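Local coordinates for protein NADP-dependent glyceraldehyde-3-phosphate dehydrogenase (PDB 3PRL) that probably catalyses the NADP-dependent, non-phosphorylating oxidation of glyceraldehyde 3-phosphate, as a member of the aldehyde dehydrogenase family, at residues I64-P69 with E149-G154; A121-R126 with Q464-S469. All coordinates share one frame; numbering follows the deposited sequence.

The segments of the two contacts alternate along the chain, in the order 64-69, 121-126, 149-154 and 464-469, so the two connections cross along the sequence. Their centres lie about 15 Å apart and their nearest atoms about 7 Å, without touching. Helix 70-86 links them: Trp-65 of contact 1 and Ala-121 of contact 2 both pack on it. Helix 167-178 is shared as well, receiving Trp-65 in one case and Ala-124 and Ser-469 in the other. Contact 1 sets the turn between helices 48-65 and 70-86 against strand 144-159, whereas contact 2 joins two helices. Both also reach the second subunit, so this side of the chain combines internal packing with tetramer assembly.

Contact 1 of 2, residues I64-P69 with E149-G154; sequences IWKIRP and EREPLG
Lys-66 faces Glu-151 and Pro-152 across a sparse contact, which buries 93 Å² in all and contains no hydrogen bond between the two segments. Lysine suits the place because its methylene base can pack while its long chain carries the charge onward. CB of Lys-66 lies 4.1 Å from CG of Pro-152, the outer corner of a compact apolar ring. The rest of the lysine is stretched out straight, slanting across the Glu-151 side chain, and brings NZ to 4.2 Å from OE2 of Glu-151, an attraction of opposite charges beyond salt-bridge range. A bend at chi2 (83°) turns the Glu-151 carboxylate toward the lysine. Its stronger partner lies elsewhere: OE1 forms a salt bridge with Lys-431 of the third subunit. Lys-66 would thus add a more distant positive charge near an acid already bridged, with Arg-477 a further weak ion-pair partner.

Lys-66 owes its position to a type I turn from Trp-65 to Arg-68, closed by Arg-68 N to Trp-65 O at 2.9 Å. The turn continues from helix 48-65 and leads to Pro-69, the N-cap of helix 70-86; Lys-66 O accepts a hydrogen bond from Arg-73 on that helix. Opposite, Pro-152 ends a run of strand, and Gly-154 follows with backbone angles at which a CB would press on the preceding carbonyl O.

Trp-65 anchors this corner through NE1 to Leu-177 O, while its ring packs on Arg-73 and Leu-76. Strand 144-159 pairs parallel with 182-186 and 234-238, consistent with the nucleotide-binding domain of aldehyde dehydrogenases, and antiparallel with 474-482. Away from the annotated sites, the contact sets an interhelical turn against this sheet.

Contact 2 of 2, residues A121-R126 with Q464-S469; sequences ADEALR and QGIKPS
The start of helix 466-472 packs here against the C-terminal part of helix 103-124, with Glu-123 meeting Ile-466 and Lys-467. CB of Glu-123 packs on CG2 of Ile-466 at 3.8 Å; CG of the glutamate lies 4.1 Å from both that methyl and CB of Lys-467. A branched isoleucine suits this place because CG2 meets Glu-123, and the side chain also packs on Ile-116, His-119 and Thr-120, earlier on helix 103-124.

Glu-123 has CG anti to the backbone N (chi1 -165°) and a bend at chi2, and its side chain crosses that of Lys-467 at about a right angle. OE1 then lies 3.8 Å from Lys-467 CE but 4.3 Å from NZ, too far for a salt bridge. The firmer hold on this carboxylate comes from outside the two segments: OE2 pairs with Arg-126 NE of the fourth subunit in an intersubunit salt bridge, and the reciprocal pair forms as well. Arg-126 also folds back so that NH1 donates to Asp-122 O at 2.8 Å, in the guanidinium plane; one guanidinium thus bonds to its own backbone and to the fourth subunit.

Gly-465, the N-cap, adopts a backbone shape that leaves no room for a CB beside the preceding carbonyl O, and its own O accepts Ser-469 N at 3.0 Å to begin the helix. The side chain of Ile-466 lies about 10 Å from that of Glu-259, the predicted active-site residue. Ala-121 packs on helix 70-86, while Ala-124 and Ser-469 both touch helix 167-178, which thus borders both partners of this helix pair.

Contact 1 of 2, residues I64-P69 with E149-G154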
loop_
_atom_site.group_PDB
_atom_site.type_symbol
_atom_site.label_atom_id
_atom_site.label_comp_id
_atom_site.label_asym_id
_atom_site.label_seq_id
_atom_site.Cartn_x
_atom_site.Cartn_y
_atom_site.Cartn_z
ATOM N N ILE D 64 -26.213 14.290 -3.673
ATOM C CA ILE D 64 -26.198 14.860 -2.313
ATOM C C ILE D 64 -25.350 13.972 -1.383
ATOM O O ILE D 64 -24.432 14.447 -0.713
ATOM C CB ILE D 64 -27.650 15.102 -1.764
ATOM C CG1 ILE D 64 -28.303 16.289 -2.496
ATOM C CG2 ILE D 64 -27.659 15.315 -0.229
ATOM C CD1 ILE D 64 -29.800 16.155 -2.735
ATOM N N TRP D 65 -25.649 12.680 -1.384
ATOM C CA TRP D 65 -24.927 11.698 -0.579
ATOM C C TRP D 65 -23.402 11.683 -0.802
ATOM O O TRP D 65 -22.629 11.705 0.169
ATOM C CB TRP D 65 -25.507 10.314 -0.853
ATOM C CG TRP D 65 -24.889 9.217 -0.082
ATOM C CD1 TRP D 65 -24.182 8.156 -0.587
ATOM C CD2 TRP D 65 -24.927 9.043 1.336
ATOM N NE1 TRP D 65 -23.775 7.334 0.436
ATOM C CE2 TRP D 65 -24.221 7.853 1.628
ATOM C CE3 TRP D 65 -25.479 9.782 2.391
ATOM C CZ2 TRP D 65 -24.045 7.389 2.935
ATOM C CZ3 TRP D 65 -25.318 9.312 3.693
ATOM C CH2 TRP D 65 -24.610 8.132 3.955
ATOM N N LYS D 66 -22.984 11.653 -2.070
ATOM C CA LYS D 66 -21.568 11.469 -2.431
ATOM C C LYS D 66 -20.658 12.569 -1.911
ATOM O O LYS D 66 -19.452 12.353 -1.737
ATOM C CB LYS D 66 -21.380 11.358 -3.949
ATOM C CG LYS D 66 -21.373 12.687 -4.680
ATOM C CD LYS D 66 -21.007 12.528 -6.138
ATOM C CE LYS D 66 -21.170 13.849 -6.883
ATOM N NZ LYS D 66 -20.807 13.714 -8.338
ATOM N N ILE D 67 -21.234 13.748 -1.688
ATOM C CA ILE D 67 -20.460 14.874 -1.227
ATOM C C ILE D 67 -20.498 14.996 0.297
ATOM O O ILE D 67 -19.872 15.894 0.856
ATOM C CB ILE D 67 -20.850 16.202 -1.944
ATOM C CG1 ILE D 67 -22.358 16.473 -1.846
ATOM C CG2 ILE D 67 -20.378 16.168 -3.405
ATOM C CD1 ILE D 67 -22.748 17.943 -2.003
ATOM N N ARG D 68 -21.201 14.088 0.970
ATOM C CA ARG D 68 -21.163 14.064 2.438
ATOM C C ARG D 68 -19.781 13.655 2.954
ATOM O O ARG D 68 -19.183 12.701 2.437
ATOM C CB ARG D 68 -22.213 13.122 3.021
ATOM C CG ARG D 68 -23.638 13.411 2.579
ATOM C CD ARG D 68 -24.251 14.550 3.365
ATOM N NE ARG D 68 -24.546 14.177 4.749
ATOM C CZ ARG D 68 -25.538 13.370 5.116
ATOM N NH1 ARG D 68 -26.332 12.830 4.202
ATOM N NH2 ARG D 68 -25.734 13.103 6.404
ATOM N N PRO D 69 -19.268 14.375 3.975
ATOM C CA PRO D 69 -18.007 13.955 4.600
ATOM C C PRO D 69 -18.023 12.443 4.868
ATOM O O PRO D 69 -18.958 11.935 5.493
ATOM C CB PRO D 69 -17.989 14.746 5.916
ATOM C CG PRO D 69 -18.753 15.997 5.604
ATOM C CD PRO D 69 -19.803 15.614 4.579
ATOM N N GLU D 149 -7.418 9.691 -6.493
ATOM C CA GLU D 149 -8.356 9.304 -5.456
ATOM C C GLU D 149 -9.355 8.307 -6.030
ATOM O O GLU D 149 -9.261 7.970 -7.223
ATOM C CB GLU D 149 -9.050 10.539 -4.875
ATOM C CG GLU D 149 -8.195 11.290 -3.850
ATOM C CD GLU D 149 -8.756 12.667 -3.476
ATOM O OE1 GLU D 149 -9.087 13.463 -4.398
ATOM O OE2 GLU D 149 -8.864 12.957 -2.250
ATOM N N ARG D 150 -10.279 7.827 -5.186
ATOM C CA ARG D 150 -11.399 6.987 -5.611
ATOM C C ARG D 150 -12.751 7.701 -5.566
ATOM O O ARG D 150 -13.081 8.374 -4.590
ATOM C CB ARG D 150 -11.487 5.716 -4.763
ATOM C CG ARG D 150 -10.297 4.823 -4.948
ATOM C CD ARG D 150 -10.716 3.406 -5.119
ATOM N NE ARG D 150 -9.843 2.798 -6.096
ATOM C CZ ARG D 150 -10.229 2.227 -7.225
ATOM N NH1 ARG D 150 -11.518 2.102 -7.533
ATOM N NH2 ARG D 150 -9.299 1.753 -8.040
ATOM N N GLU D 151 -13.541 7.499 -6.615
ATOM C CA GLU D 151 -14.830 8.163 -6.800
ATOM C C GLU D 151 -15.914 7.092 -6.940
ATOM O O GLU D 151 -15.700 6.110 -7.642
ATOM C CB GLU D 151 -14.757 9.025 -8.072
ATOM C CG GLU D 151 -16.082 9.581 -8.636
ATOM C CD GLU D 151 -16.574 10.860 -7.961
ATOM O OE1 GLU D 151 -16.388 11.031 -6.744
ATOM O OE2 GLU D 151 -17.196 11.689 -8.652
ATOM N N PRO D 152 -17.077 7.268 -6.276
ATOM C CA PRO D 152 -18.193 6.336 -6.531
ATOM C C PRO D 152 -18.516 6.226 -8.024
ATOM O O PRO D 152 -18.267 7.160 -8.781
ATOM C CB PRO D 152 -19.384 6.984 -5.814
ATOM C CG PRO D 152 -18.902 8.340 -5.286
ATOM C CD PRO D 152 -17.401 8.252 -5.225
ATOM N N LEU D 153 -19.058 5.086 -8.447
ATOM C CA LEU D 153 -19.487 4.937 -9.834
ATOM C C LEU D 153 -20.866 5.592 -10.083
ATOM O O LEU D 153 -21.107 6.108 -11.178
ATOM C CB LEU D 153 -19.502 3.448 -10.248
ATOM C CG LEU D 153 -18.245 2.579 -10.097
ATOM C CD1 LEU D 153 -18.633 1.110 -9.936
ATOM C CD2 LEU D 153 -17.265 2.739 -11.283
ATOM N N GLY D 154 -21.748 5.594 -9.075
ATOM C CA GLY D 154 -23.125 6.101 -9.248
ATOM C C GLY D 154 -24.231 5.344 -8.506
ATOM O O GLY D 154 -24.247 5.295 -7.284
#

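Contact 2 of 2, residues A121-R126 with Q464-S469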
loop_
_atom_site.group_PDB
_atom_site.type_symbol
_atom_site.label_atom_id
_atom_site.label_comp_id
_atom_site.label_asym_id
_atom_site.label_seq_id
_atom_site.Cartn_x
_atom_site.Cartn_y
_atom_site.Cartn_z
ATOM N N ALA D 121 -17.407 -0.189 6.965
ATOM C CA ALA D 121 -17.340 1.236 7.348
ATOM C C ALA D 121 -15.908 1.694 7.674
ATOM O O ALA D 121 -15.436 2.678 7.086
ATOM C CB ALA D 121 -18.261 1.529 8.502
ATOM N N ASP D 122 -15.228 0.987 8.584
ATOM C CA ASP D 122 -13.843 1.346 8.989
ATOM C C ASP D 122 -12.879 1.231 7.789
ATOM O O ASP D 122 -11.931 2.006 7.657
ATOM C CB ASP D 122 -13.286 0.458 10.122
ATOM C CG ASP D 122 -14.285 0.167 11.243
ATOM O OD1 ASP D 122 -14.934 1.097 11.745
ATOM O OD2 ASP D 122 -14.371 -1.023 11.661
ATOM N N GLU D 123 -13.107 0.234 6.934
ATOM C CA GLU D 123 -12.248 0.051 5.761
ATOM C C GLU D 123 -12.363 1.214 4.775
ATOM O O GLU D 123 -11.382 1.582 4.114
ATOM C CB GLU D 123 -12.525 -1.281 5.077
ATOM C CG GLU D 123 -11.445 -1.719 4.082
ATOM C CD GLU D 123 -10.122 -2.099 4.742
ATOM O OE1 GLU D 123 -9.073 -1.635 4.272
ATOM O OE2 GLU D 123 -10.122 -2.865 5.723
ATOM N N ALA D 124 -13.553 1.808 4.698
ATOM C CA ALA D 124 -13.765 2.955 3.821
ATOM C C ALA D 124 -12.987 4.183 4.300
ATOM O O ALA D 124 -12.388 4.905 3.492
ATOM C CB ALA D 124 -15.232 3.264 3.680
ATOM N N LEU D 125 -12.994 4.400 5.609
ATOM C CA LEU D 125 -12.193 5.448 6.248
ATOM C C LEU D 125 -10.709 5.368 5.886
ATOM O O LEU D 125 -9.970 6.340 6.046
ATOM C CB LEU D 125 -12.293 5.339 7.764
ATOM C CG LEU D 125 -13.514 5.875 8.514
ATOM C CD1 LEU D 125 -13.215 5.788 9.995
ATOM C CD2 LEU D 125 -13.887 7.314 8.088
ATOM N N ARG D 126 -10.263 4.213 5.416
ATOM C CA ARG D 126 -8.836 4.045 5.162
ATOM C C ARG D 126 -8.439 3.943 3.695
ATOM O O ARG D 126 -7.316 3.542 3.375
ATOM C CB ARG D 126 -8.308 2.865 5.969
ATOM C CG ARG D 126 -8.096 3.248 7.400
ATOM C CD ARG D 126 -8.545 2.186 8.337
ATOM N NE ARG D 126 -8.458 2.650 9.712
ATOM C CZ ARG D 126 -9.497 2.921 10.500
ATOM N NH1 ARG D 126 -10.743 2.811 10.057
ATOM N NH2 ARG D 126 -9.275 3.340 11.741
ATOM N N GLN D 464 -14.829 -10.082 -4.355
ATOM C CA GLN D 464 -15.453 -9.533 -3.155
ATOM C C GLN D 464 -14.582 -9.728 -1.922
ATOM O O GLN D 464 -13.375 -9.953 -2.014
ATOM C CB GLN D 464 -16.843 -10.143 -2.926
ATOM C CG GLN D 464 -18.007 -9.158 -3.002
ATOM C CD GLN D 464 -18.454 -8.640 -1.629
ATOM O OE1 GLN D 464 -17.905 -9.020 -0.588
ATOM N NE2 GLN D 464 -19.443 -7.754 -1.631
ATOM N N GLY D 465 -15.225 -9.703 -0.760
ATOM C CA GLY D 465 -14.527 -9.565 0.487
ATOM C C GLY D 465 -14.572 -8.069 0.733
ATOM O O GLY D 465 -14.956 -7.293 -0.158
ATOM N N ILE D 466 -14.180 -7.650 1.930
ATOM C CA ILE D 466 -14.436 -6.270 2.368
ATOM C C ILE D 466 -13.743 -5.203 1.529
ATOM O O ILE D 466 -14.426 -4.392 0.891
ATOM C CB ILE D 466 -14.139 -6.065 3.864
ATOM C CG1 ILE D 466 -15.002 -6.995 4.714
ATOM C CG2 ILE D 466 -14.337 -4.579 4.266
ATOM C CD1 ILE D 466 -16.492 -6.835 4.518
ATOM N N LYS D 467 -12.408 -5.189 1.529
ATOM C CA LYS D 467 -11.685 -4.207 0.712
ATOM C C LYS D 467 -11.947 -4.332 -0.785
ATOM O O LYS D 467 -12.227 -3.314 -1.426
ATOM C CB LYS D 467 -10.179 -4.156 0.975
ATOM C CG LYS D 467 -9.493 -2.948 0.283
ATOM C CD LYS D 467 -8.000 -3.176 0.031
ATOM C CE LYS D 467 -7.162 -2.618 1.166
ATOM N NZ LYS D 467 -6.514 -1.307 0.809
ATOM N N PRO D 468 -11.830 -5.557 -1.354
ATOM C CA PRO D 468 -12.016 -5.705 -2.808
ATOM C C PRO D 468 -13.377 -5.182 -3.252
ATOM O O PRO D 468 -13.498 -4.638 -4.355
ATOM C CB PRO D 468 -11.936 -7.230 -3.026
ATOM C CG PRO D 468 -11.070 -7.699 -1.900
ATOM C CD PRO D 468 -11.418 -6.830 -0.732
ATOM N N SER D 469 -14.384 -5.352 -2.388
ATOM C CA SER D 469 -15.712 -4.798 -2.615
ATOM C C SER D 469 -15.672 -3.292 -2.780
ATOM O O SER D 469 -16.269 -2.761 -3.709
ATOM C CB SER D 469 -16.657 -5.167 -1.464
ATOM O OG SER D 469 -16.949 -6.553 -1.556
#